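Local coordinates for trafficking protein B (Neisseria gonorrhoeae, PDB 2H1C), which is the PIN-domain toxin, probably a ribonuclease, of a type II toxin-antitoxin system, joining the antitoxin FitA in a complex that binds its own promoter DNA, at residues A83-Q88 with T110-S115. Sequence-based numbering, arbitrary orientation.
Sequences AAIYAQ and TAKQHS
Ile-85 carries this helix-helix contact, its two branches reaching separate residues of 110-115. The tight part is at its tip, where CD1 packs 3.4 Å from both CB and CG of Gln-113, the two side chains crossing at about a right angle. An extended chi2 of 169° carries CD1 out to this bend of the glutamine, whose own chain then turns sharply at chi2 (-81°) and takes its amide away from the isoleucine. The other branch is looser: CG2 rests against the aliphatic run of Lys-112, 3.7 Å from CD. The ammonium group of the lysine is hydrogen-bonded to the carbonyl O of Ala-129, outside the two segments, so hydrocarbon alone meets Ile-85. This is a small apolar contact near the surface, with Ile-85, Lys-112 and Gln-113 all partly exposed to solvent. Ile-85 also touches Ala-109, earlier on helix 102-114, while Ala-83, Ala-84, Tyr-86 and Ala-87 pack against the second subunit, another copy of this protein. The contact joins the N-terminal half of helix 80-94 to the C-terminal turn of helix 102-114, which ends in a Schellman motif at Ser-115 and leads into strand 117-119 of the parallel PIN-domain sheet.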
loop_
_atom_site.group_PDB
_atom_site.type_symbol
_atom_site.label_atom_id
_atom_site.label_comp_id
_atom_site.label_asym_id
_atom_site.label_seq_id
_atom_site.Cartn_x
_atom_site.Cartn_y
_atom_site.Cartn_z
ATOM N N ALA A 83 4.461 -7.694 2.920
ATOM C CA ALA A 83 4.759 -7.705 1.494
ATOM C C ALA A 83 4.950 -9.137 0.992
ATOM O O ALA A 83 4.533 -9.472 -0.113
ATOM C CB ALA A 83 6.010 -6.866 1.204
ATOM N N ALA A 84 5.586 -9.986 1.796
ATOM C CA ALA A 84 5.799 -11.382 1.407
ATOM C C ALA A 84 4.469 -12.107 1.247
ATOM O O ALA A 84 4.262 -12.852 0.289
ATOM C CB ALA A 84 6.656 -12.107 2.454
ATOM N N ILE A 85 3.574 -11.905 2.208
ATOM C CA ILE A 85 2.254 -12.539 2.170
ATOM C C ILE A 85 1.456 -12.011 0.977
ATOM O O ILE A 85 0.756 -12.762 0.298
ATOM C CB ILE A 85 1.511 -12.273 3.489
ATOM C CG1 ILE A 85 2.281 -12.967 4.618
ATOM C CG2 ILE A 85 0.057 -12.774 3.401
ATOM C CD1 ILE A 85 1.830 -12.596 6.013
ATOM N N TYR A 86 1.599 -10.721 0.705
ATOM C CA TYR A 86 0.910 -10.105 -0.421
ATOM C C TYR A 86 1.243 -10.818 -1.735
ATOM O O TYR A 86 0.347 -11.196 -2.483
ATOM C CB TYR A 86 1.315 -8.637 -0.532
ATOM C CG TYR A 86 0.867 -7.956 -1.806
ATOM C CD1 TYR A 86 -0.415 -7.413 -1.922
ATOM C CD2 TYR A 86 1.736 -7.845 -2.893
ATOM C CE1 TYR A 86 -0.820 -6.772 -3.095
ATOM C CE2 TYR A 86 1.346 -7.214 -4.054
ATOM C CZ TYR A 86 0.071 -6.679 -4.151
ATOM O OH TYR A 86 -0.319 -6.035 -5.302
ATOM N N ALA A 87 2.535 -10.982 -2.020
ATOM C CA ALA A 87 2.958 -11.623 -3.254
ATOM C C ALA A 87 2.446 -13.054 -3.320
ATOM O O ALA A 87 1.994 -13.504 -4.372
ATOM C CB ALA A 87 4.476 -11.595 -3.365
ATOM N N GLN A 88 2.496 -13.764 -2.196
ATOM C CA GLN A 88 2.012 -15.137 -2.156
ATOM C C GLN A 88 0.528 -15.208 -2.512
ATOM O O GLN A 88 0.124 -15.955 -3.408
ATOM C CB GLN A 88 2.248 -15.731 -0.766
ATOM C CG GLN A 88 3.728 -15.790 -0.420
ATOM C CD GLN A 88 4.010 -16.480 0.895
ATOM O OE1 GLN A 88 3.570 -16.033 1.960
ATOM N NE2 GLN A 88 4.754 -17.584 0.829
ATOM N N THR A 110 -2.399 -8.031 5.225
ATOM C CA THR A 110 -2.260 -7.496 6.578
ATOM C C THR A 110 -3.039 -8.385 7.545
ATOM O O THR A 110 -2.533 -8.772 8.595
ATOM C CB THR A 110 -2.789 -6.036 6.665
ATOM O OG1 THR A 110 -2.012 -5.194 5.794
ATOM C CG2 THR A 110 -2.697 -5.512 8.109
ATOM N N ALA A 111 -4.262 -8.750 7.161
ATOM C CA ALA A 111 -5.095 -9.599 8.005
ATOM C C ALA A 111 -4.472 -10.982 8.208
ATOM O O ALA A 111 -4.426 -11.490 9.327
ATOM C CB ALA A 111 -6.488 -9.735 7.389
ATOM N N LYS A 112 -3.976 -11.590 7.136
ATOM C CA LYS A 112 -3.375 -12.917 7.256
ATOM C C LYS A 112 -2.144 -12.875 8.156
ATOM O O LYS A 112 -1.948 -13.757 8.998
ATOM C CB LYS A 112 -3.003 -13.463 5.869
ATOM C CG LYS A 112 -2.275 -14.803 5.906
ATOM C CD LYS A 112 -2.217 -15.475 4.537
ATOM C CE LYS A 112 -3.567 -16.058 4.144
ATOM N NZ LYS A 112 -3.513 -16.873 2.886
ATOM N N GLN A 113 -1.323 -11.841 7.985
ATOM C CA GLN A 113 -0.107 -11.685 8.776
ATOM C C GLN A 113 -0.401 -11.584 10.272
ATOM O O GLN A 113 0.369 -12.090 11.094
ATOM C CB GLN A 113 0.645 -10.441 8.298
ATOM C CG GLN A 113 2.132 -10.450 8.577
ATOM C CD GLN A 113 2.455 -10.059 9.986
ATOM O OE1 GLN A 113 1.932 -9.069 10.494
ATOM N NE2 GLN A 113 3.337 -10.820 10.630
ATOM N N HIS A 114 -1.529 -10.958 10.619
ATOM C CA HIS A 114 -1.920 -10.768 12.019
ATOM C C HIS A 114 -3.032 -11.686 12.517
ATOM O O HIS A 114 -3.552 -11.489 13.618
ATOM C CB HIS A 114 -2.353 -9.314 12.228
ATOM C CG HIS A 114 -1.243 -8.332 12.065
ATOM N ND1 HIS A 114 -0.296 -8.111 13.044
ATOM C CD2 HIS A 114 -0.901 -7.529 11.028
ATOM C CE1 HIS A 114 0.578 -7.219 12.619
ATOM N NE2 HIS A 114 0.234 -6.849 11.394
ATOM N N SER A 115 -3.402 -12.666 11.699
ATOM C CA SER A 115 -4.444 -13.631 12.046
ATOM C C SER A 115 -5.786 -12.972 12.320
ATOM O O SER A 115 -6.481 -13.328 13.271
ATOM C CB SER A 115 -4.022 -14.442 13.274
ATOM O OG SER A 115 -2.853 -15.181 12.997
#